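Local structure of glideosome-associated protein 50 (Plasmodium falciparum 3D7, 3TGH) at residues Gln19-Asn22 and Ala23-Lys27; Asp47-Gly51 and Leu52-Ala56; Thr159-Ser163 and Ser164-Tyr168. The protein forms part of the glideosome complex of gliding motility and host cell invasion, has a purple acid phosphatase fold, and may fix the complex to the inner membrane complex. One frame throughout, in Å; residues are numbered along the deposited sequence.

Interaction 1 of 3, residues Gln19-Asn22 and Ala23-Lys27; sequences QILN and AKYFK
Leu21 and Tyr25 lie side by side one turn apart on helix 17-32 and point the same way. The Tyr25 side chain can be followed outward. Tyr25 CB is 3.8 Å from Asn22 O. Tyr25 CD1 comes to 3.5 Å from Leu21 O, which sits obliquely to the ring. The ring then reaches the leucine methyl, with Leu21 CD1 to Tyr25 CE1 at 3.8 Å. Tyr25 CG lies beside its own N (chi1 -69°), which sets the ring back along the helix beside Leu21. One ring face also takes Lys24 CE, offset toward the rim. The backbone bonds of the helix join the same residues. Ala23 N donates to Gln19 O, and Lys24 N to Ile20 O at 3.3 Å. Phe26 N donates to Asn22 O at 2.8 Å. The bond from Tyr25 N to Leu21 O is weak at 3.4 Å, and Lys24 N makes a second weak bond to the same oxygen. On the buried side, Phe26 meets Phe276 edge to face. The Asn22 amide, with two acceptors, ties the helix to Gly275 of strand 275-282 and to the Gly253 loop. The side-chain contact of Leu21 and Tyr25 is apolar, beside a weak backbone bond.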
loop_
_atom_site.group_PDB
_atom_site.type_symbol
_atom_site.label_atom_id
_atom_site.label_comp_id
_atom_site.label_asym_id
_atom_site.label_seq_id
_atom_site.Cartn_x
_atom_site.Cartn_y
_atom_site.Cartn_z
ATOM N N GLN A 19 -2.363 13.519 -13.147
ATOM C CA GLN A 19 -1.539 13.495 -11.931
ATOM C C GLN A 19 -1.691 14.790 -11.137
ATOM O O GLN A 19 -1.840 14.767 -9.910
ATOM C CB GLN A 19 -0.056 13.282 -12.243
ATOM C CG GLN A 19 0.789 13.034 -10.974
ATOM C CD GLN A 19 2.252 13.474 -11.085
ATOM O OE1 GLN A 19 2.603 14.349 -11.881
ATOM N NE2 GLN A 19 3.103 12.888 -10.247
ATOM N N ILE A 20 -1.651 15.909 -11.853
ATOM C CA ILE A 20 -1.650 17.239 -11.246
ATOM C C ILE A 20 -3.028 17.580 -10.668
ATOM O O ILE A 20 -3.127 18.119 -9.562
ATOM C CB ILE A 20 -1.238 18.323 -12.279
ATOM C CG1 ILE A 20 0.152 18.030 -12.864
ATOM C CG2 ILE A 20 -1.252 19.715 -11.648
ATOM C CD1 ILE A 20 1.253 17.928 -11.826
ATOM N N LEU A 21 -4.080 17.261 -11.418
ATOM C CA LEU A 21 -5.450 17.446 -10.943
ATOM C C LEU A 21 -5.696 16.579 -9.709
ATOM O O LEU A 21 -6.258 17.040 -8.721
ATOM C CB LEU A 21 -6.451 17.099 -12.056
ATOM C CG LEU A 21 -7.941 17.318 -11.774
ATOM C CD1 LEU A 21 -8.212 18.761 -11.368
ATOM C CD2 LEU A 21 -8.780 16.927 -12.989
ATOM N N ASN A 22 -5.252 15.325 -9.768
ATOM C CA ASN A 22 -5.412 14.399 -8.656
ATOM C C ASN A 22 -4.684 14.891 -7.402
ATOM O O ASN A 22 -5.222 14.808 -6.298
ATOM C CB ASN A 22 -4.923 12.995 -9.059
ATOM C CG ASN A 22 -5.560 11.891 -8.243
ATOM O OD1 ASN A 22 -6.697 12.012 -7.795
ATOM N ND2 ASN A 22 -4.832 10.793 -8.056
ATOM N N ALA A 23 -3.474 15.422 -7.585
ATOM C CA ALA A 23 -2.667 15.947 -6.480
ATOM C C ALA A 23 -3.376 17.076 -5.727
ATOM O O ALA A 23 -3.275 17.178 -4.503
ATOM C CB ALA A 23 -1.306 16.429 -6.996
ATOM N N LYS A 24 -4.098 17.912 -6.461
ATOM C CA LYS A 24 -4.864 19.009 -5.865
ATOM C C LYS A 24 -5.914 18.470 -4.889
ATOM O O LYS A 24 -5.981 18.902 -3.735
ATOM C CB LYS A 24 -5.481 19.863 -6.985
ATOM C CG LYS A 24 -6.644 20.765 -6.601
ATOM C CD LYS A 24 -7.278 21.364 -7.862
ATOM C CE LYS A 24 -8.763 21.641 -7.695
ATOM N NZ LYS A 24 -9.380 22.037 -9.002
ATOM N N TYR A 25 -6.707 17.502 -5.337
ATOM C CA TYR A 25 -7.729 16.897 -4.478
ATOM C C TYR A 25 -7.129 16.068 -3.347
ATOM O O TYR A 25 -7.668 16.044 -2.243
ATOM C CB TYR A 25 -8.702 16.057 -5.310
ATOM C CG TYR A 25 -9.583 16.906 -6.203
ATOM C CD1 TYR A 25 -9.527 16.802 -7.588
ATOM C CD2 TYR A 25 -10.463 17.829 -5.653
ATOM C CE1 TYR A 25 -10.337 17.601 -8.400
ATOM C CE2 TYR A 25 -11.274 18.623 -6.451
ATOM C CZ TYR A 25 -11.211 18.506 -7.819
ATOM O OH TYR A 25 -12.027 19.299 -8.596
ATOM N N PHE A 26 -6.022 15.387 -3.636
ATOM C CA PHE A 26 -5.275 14.616 -2.645
ATOM C C PHE A 26 -4.911 15.484 -1.448
ATOM O O PHE A 26 -5.186 15.120 -0.305
ATOM C CB PHE A 26 -4.014 14.039 -3.301
ATOM C CG PHE A 26 -3.343 12.937 -2.518
ATOM C CD1 PHE A 26 -4.029 11.781 -2.177
ATOM C CD2 PHE A 26 -1.999 13.031 -2.188
ATOM C CE1 PHE A 26 -3.391 10.756 -1.475
ATOM C CE2 PHE A 26 -1.363 12.009 -1.486
ATOM C CZ PHE A 26 -2.061 10.877 -1.138
ATOM N N LYS A 27 -4.295 16.631 -1.723
ATOM C CA LYS A 27 -3.933 17.595 -0.685
ATOM C C LYS A 27 -5.152 18.111 0.086
ATOM O O LYS A 27 -5.108 18.230 1.311
ATOM C CB LYS A 27 -3.183 18.782 -1.290
ATOM C CG LYS A 27 -1.797 18.446 -1.834
ATOM C CD LYS A 27 -1.255 19.619 -2.642
ATOM C CE LYS A 27 0.014 19.271 -3.366
ATOM N NZ LYS A 27 0.470 20.408 -4.209
#

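Interaction 2 of 3, residues Asp47-Gly51 and Leu52-Ala56; sequences DGVKG and LNDPA. With SO4 (sulfate ion), chain B.
Asp54 turns its carboxylate back to Lys50 because its CG stands anti to the backbone N (chi1 -170°) and beside the carbonyl carbon. Lys50 N then donates to Asp54 OD2 at 2.8 Å, on the anti lone pair, with an N-H...O angle of 158°. Asp54 OD2 also lies 3.5 Å from Lys50 CB. The ammonium does not pair with it: Lys50 NZ stays 6.2 Å from Asp54 OD2. The other oxygen, Asp54 OD1, accepts from Ala56 N at 2.9 Å, met from above the carboxylate plane. Two backbone NH groups therefore fix the carboxylate, one on each oxygen. A type I turn from Gly51 to Asp54 closes with a weak bond from Asp54 N to Gly51 O. At this turn a sulfate, probably from the crystallisation liquor, takes Leu52 N at 2.9 Å on its O3, Asn53 ND2 on its O1, and weakly Asn53 N on its O4. The Asp54-Ala56 bond caps the start of helix 56-62, and Trp57 NE1 of that helix donates to Gly51 O. Val49 packs on Gln92 and Leu52 on Leu94 and Lys95, so this surface loop after strand 37-40 rests against helix 89-97.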
loop_
_atom_site.group_PDB
_atom_site.type_symbol
_atom_site.label_atom_id
_atom_site.label_comp_id
_atom_site.label_asym_id
_atom_site.label_seq_id
_atom_site.Cartn_x
_atom_site.Cartn_y
_atom_site.Cartn_z
ATOM N N ASP A 47 7.957 5.290 -15.356
ATOM C CA ASP A 47 9.121 5.051 -16.212
ATOM C C ASP A 47 10.394 4.752 -15.413
ATOM O O ASP A 47 11.488 4.733 -15.981
ATOM C CB ASP A 47 9.341 6.245 -17.147
ATOM C CG ASP A 47 8.220 6.405 -18.165
ATOM O OD1 ASP A 47 7.764 5.388 -18.739
ATOM O OD2 ASP A 47 7.800 7.556 -18.400
ATOM N N GLY A 48 10.244 4.481 -14.115
ATOM C CA GLY A 48 11.379 4.258 -13.216
ATOM C C GLY A 48 12.139 5.536 -12.924
ATOM O O GLY A 48 11.837 6.585 -13.492
ATOM N N VAL A 49 13.107 5.458 -12.018
ATOM C CA VAL A 49 14.088 6.540 -11.847
ATOM C C VAL A 49 15.467 6.006 -12.213
ATOM O O VAL A 49 15.721 4.798 -12.121
ATOM C CB VAL A 49 14.131 7.109 -10.403
ATOM C CG1 VAL A 49 12.854 7.862 -10.077
ATOM C CG2 VAL A 49 14.392 6.006 -9.402
ATOM N N LYS A 50 16.348 6.913 -12.611
ATOM C CA LYS A 50 17.683 6.559 -13.090
ATOM C C LYS A 50 18.736 6.575 -11.990
ATOM O O LYS A 50 19.823 6.039 -12.174
ATOM C CB LYS A 50 18.111 7.514 -14.200
ATOM C CG LYS A 50 17.293 7.381 -15.473
ATOM C CD LYS A 50 17.758 8.380 -16.516
ATOM C CE LYS A 50 17.019 8.191 -17.838
ATOM N NZ LYS A 50 17.521 9.125 -18.881
ATOM N N GLY A 51 18.410 7.192 -10.855
ATOM C CA GLY A 51 19.339 7.306 -9.745
ATOM C C GLY A 51 18.825 8.246 -8.669
ATOM O O GLY A 51 17.701 8.752 -8.750
ATOM N N LEU A 52 19.666 8.480 -7.669
ATOM C CA LEU A 52 19.329 9.337 -6.527
ATOM C C LEU A 52 19.075 10.792 -6.922
ATOM O O LEU A 52 18.268 11.479 -6.300
ATOM C CB LEU A 52 20.460 9.298 -5.496
ATOM C CG LEU A 52 20.617 8.030 -4.671
ATOM C CD1 LEU A 52 21.968 8.059 -3.941
ATOM C CD2 LEU A 52 19.462 7.901 -3.687
ATOM N N ASN A 53 19.775 11.256 -7.954
ATOM C CA ASN A 53 19.686 12.644 -8.388
ATOM C C ASN A 53 18.921 12.846 -9.703
ATOM O O ASN A 53 19.011 13.907 -10.321
ATOM C CB ASN A 53 21.099 13.227 -8.463
ATOM C CG ASN A 53 21.787 13.210 -7.119
ATOM O OD1 ASN A 53 21.323 13.849 -6.184
ATOM N ND2 ASN A 53 22.871 12.451 -7.001
ATOM N N ASP A 54 18.165 11.831 -10.118
ATOM C CA ASP A 54 17.251 11.949 -11.254
ATOM C C ASP A 54 16.327 13.149 -10.996
ATOM O O ASP A 54 15.714 13.233 -9.928
ATOM C CB ASP A 54 16.432 10.652 -11.389
ATOM C CG ASP A 54 15.622 10.574 -12.684
ATOM O OD1 ASP A 54 15.255 11.623 -13.249
ATOM O OD2 ASP A 54 15.336 9.439 -13.133
ATOM N N PRO A 55 16.239 14.094 -11.959
ATOM C CA PRO A 55 15.277 15.200 -11.856
ATOM C C PRO A 55 13.838 14.752 -11.570
ATOM O O PRO A 55 13.053 15.525 -11.010
ATOM C CB PRO A 55 15.352 15.856 -13.238
ATOM C CG PRO A 55 16.731 15.580 -13.703
ATOM C CD PRO A 55 17.114 14.240 -13.139
ATOM N N ALA A 56 13.506 13.515 -11.945
ATOM C CA ALA A 56 12.168 12.965 -11.717
ATOM C C ALA A 56 11.727 12.995 -10.248
ATOM O O ALA A 56 10.539 13.148 -9.971
ATOM C CB ALA A 56 12.076 11.545 -12.277
HETATM S S SO4 B . 23.004 9.571 -9.451
HETATM O O1 SO4 B . 23.582 10.684 -8.701
HETATM O O2 SO4 B . 24.056 8.932 -10.222
HETATM O O3 SO4 B . 22.423 8.607 -8.521
HETATM O O4 SO4 B . 21.965 10.078 -10.339
#

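Interaction 3 of 3, residues Thr159-Ser163 and Ser164-Tyr168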
loop_
_atom_site.group_PDB
_atom_site.type_symbol
_atom_site.label_atom_id
_atom_site.label_comp_id
_atom_site.label_asym_id
_atom_site.label_seq_id
_atom_site.Cartn_x
_atom_site.Cartn_y
_atom_site.Cartn_z
ATOM N N THR A 159 5.569 -7.620 -4.588
ATOM C CA THR A 159 4.966 -8.725 -5.311
ATOM C C THR A 159 5.838 -9.263 -6.451
ATOM O O THR A 159 5.605 -10.383 -6.913
ATOM C CB THR A 159 3.551 -8.380 -5.815
ATOM O OG1 THR A 159 3.559 -7.133 -6.508
ATOM C CG2 THR A 159 2.573 -8.297 -4.649
ATOM N N TRP A 160 6.830 -8.501 -6.907
ATOM C CA TRP A 160 7.752 -9.027 -7.905
ATOM C C TRP A 160 8.787 -9.947 -7.259
ATOM O O TRP A 160 9.085 -11.020 -7.790
ATOM C CB TRP A 160 8.419 -7.928 -8.736
ATOM C CG TRP A 160 9.165 -8.531 -9.868
ATOM C CD1 TRP A 160 8.636 -9.305 -10.871
ATOM C CD2 TRP A 160 10.577 -8.481 -10.106
ATOM N NE1 TRP A 160 9.629 -9.724 -11.715
ATOM C CE2 TRP A 160 10.829 -9.227 -11.281
ATOM C CE3 TRP A 160 11.651 -7.859 -9.462
ATOM C CZ2 TRP A 160 12.112 -9.394 -11.802
ATOM C CZ3 TRP A 160 12.923 -8.006 -9.995
ATOM C CH2 TRP A 160 13.142 -8.768 -11.157
ATOM N N VAL A 161 9.320 -9.537 -6.107
ATOM C CA VAL A 161 10.217 -10.406 -5.322
ATOM C C VAL A 161 9.566 -11.750 -4.980
ATOM O O VAL A 161 10.231 -12.791 -5.013
ATOM C CB VAL A 161 10.678 -9.723 -4.019
ATOM C CG1 VAL A 161 11.499 -10.691 -3.164
ATOM C CG2 VAL A 161 11.493 -8.477 -4.337
ATOM N N LEU A 162 8.273 -11.719 -4.664
ATOM C CA LEU A 162 7.521 -12.922 -4.313
ATOM C C LEU A 162 7.172 -13.788 -5.527
ATOM O O LEU A 162 6.743 -14.926 -5.360
ATOM C CB LEU A 162 6.215 -12.550 -3.598
ATOM C CG LEU A 162 6.303 -11.904 -2.218
ATOM C CD1 LEU A 162 4.885 -11.654 -1.681
ATOM C CD2 LEU A 162 7.111 -12.778 -1.284
ATOM N N SER A 163 7.319 -13.241 -6.731
ATOM C CA SER A 163 6.983 -13.959 -7.966
ATOM C C SER A 163 8.061 -14.957 -8.374
ATOM O O SER A 163 9.187 -14.924 -7.882
ATOM C CB SER A 163 6.759 -12.971 -9.119
ATOM O OG SER A 163 7.989 -12.575 -9.692
ATOM N N SER A 164 7.716 -15.818 -9.326
ATOM C CA SER A 164 8.650 -16.816 -9.831
ATOM C C SER A 164 9.716 -16.232 -10.773
ATOM O O SER A 164 10.699 -16.912 -11.079
ATOM C CB SER A 164 7.879 -17.931 -10.551
ATOM O OG SER A 164 7.188 -17.412 -11.668
ATOM N N ASN A 165 9.530 -14.992 -11.239
ATOM C CA ASN A 165 10.512 -14.342 -12.120
ATOM C C ASN A 165 11.702 -13.715 -11.390
ATOM O O ASN A 165 12.726 -13.421 -12.008
ATOM C CB ASN A 165 9.849 -13.288 -13.008
ATOM C CG ASN A 165 9.089 -13.904 -14.173
ATOM O OD1 ASN A 165 9.302 -15.061 -14.513
ATOM N ND2 ASN A 165 8.210 -13.128 -14.785
ATOM N N PHE A 166 11.576 -13.511 -10.087
ATOM C CA PHE A 166 12.678 -12.942 -9.322
ATOM C C PHE A 166 13.856 -13.911 -9.321
ATOM O O PHE A 166 13.717 -15.071 -8.924
ATOM C CB PHE A 166 12.251 -12.615 -7.901
ATOM C CG PHE A 166 13.197 -11.699 -7.195
ATOM C CD1 PHE A 166 13.270 -10.365 -7.549
ATOM C CD2 PHE A 166 14.029 -12.172 -6.194
ATOM C CE1 PHE A 166 14.151 -9.511 -6.915
ATOM C CE2 PHE A 166 14.909 -11.317 -5.548
ATOM C CZ PHE A 166 14.972 -9.994 -5.908
ATOM N N PRO A 167 15.018 -13.448 -9.800
ATOM C CA PRO A 167 16.110 -14.376 -10.082
ATOM C C PRO A 167 16.930 -14.826 -8.871
ATOM O O PRO A 167 17.639 -15.831 -8.970
ATOM C CB PRO A 167 16.991 -13.575 -11.037
ATOM C CG PRO A 167 16.795 -12.178 -10.626
ATOM C CD PRO A 167 15.340 -12.081 -10.248
ATOM N N TYR A 168 16.859 -14.090 -7.760
ATOM C CA TYR A 168 17.586 -14.456 -6.536
ATOM C C TYR A 168 16.681 -15.294 -5.637
ATOM O O TYR A 168 15.821 -14.752 -4.929
ATOM C CB TYR A 168 18.038 -13.220 -5.758
ATOM C CG TYR A 168 19.170 -12.435 -6.365
ATOM C CD1 TYR A 168 20.490 -12.878 -6.261
ATOM C CD2 TYR A 168 18.933 -11.221 -6.996
ATOM C CE1 TYR A 168 21.529 -12.144 -6.807
ATOM C CE2 TYR A 168 19.962 -10.484 -7.539
ATOM C CZ TYR A 168 21.258 -10.949 -7.442
ATOM O OH TYR A 168 22.275 -10.203 -7.985
HETATM O O HOH W 1 11.649 -16.277 -7.652
#
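The Phe166 ring presents its edge to one face of the Trp160 indole in an offset edge-to-face pair. The planes stand at 84°, and the Phe166 centroid is 5.2 Å from that of the Trp160 six-membered ring. Phe166 CD1 comes closest, 3.4 Å from Trp160 CZ3. One face of the phenylalanine is covered by Val161: its CA makes a CH-pi contact, and Val161 CG2 lies 3.8 Å from Phe166 CE1. Obliquely to the indole sit Asn165 CB, near NE1, and Pro167 CD, near CH2. With CG anti to N (chi1 -164°), the Phe166 ring turns back toward Trp160 and Val161. Two successive type I turns, Trp160 to Ser163 and Ser163 to Phe166, bring them together. Ser163 OG joins the turns. Ser163 OG donates to Trp160 O at 2.7 Å, in the carbonyl plane on a lone pair, and accepts from Asn165 N at 3.3 Å. Trp160 O also takes Ser163 N. One water donates to both Ser163 O and Phe166 O. Val161 O is bonded to ND1 of the metal ligand His172, which Phe166 also touches, consistent with a second-shell role in placing this ligand. The loop runs from strand 148-156 to helix 169-189, with Val161 on Ala175 and Tyr168 at the helix N-cap.

From the N terminus, the three contacts come in series; none nests in or crosses another. Interaction 1 lies within helix 17-32, the crossover of the beta-alpha-beta unit between strands 4-8 and 37-40, and closes no loop. Interaction 2 closes a turn late in the connection from strand 37-40 to helix 56-62. Interaction 3 folds the connection from strand 148-156 to helix 169-189 into two turns, beside the metal site. Interactions 1 and 2 come within about 7 Å at their nearest atoms, and both belong to connections of the sheet that holds strands 4-8 and 37-40. Interaction 3 belongs to the sheet of strand 148-156. Interactions 1 and 3 lie on opposite sides of the chain's centre, with centres about 33 Å apart.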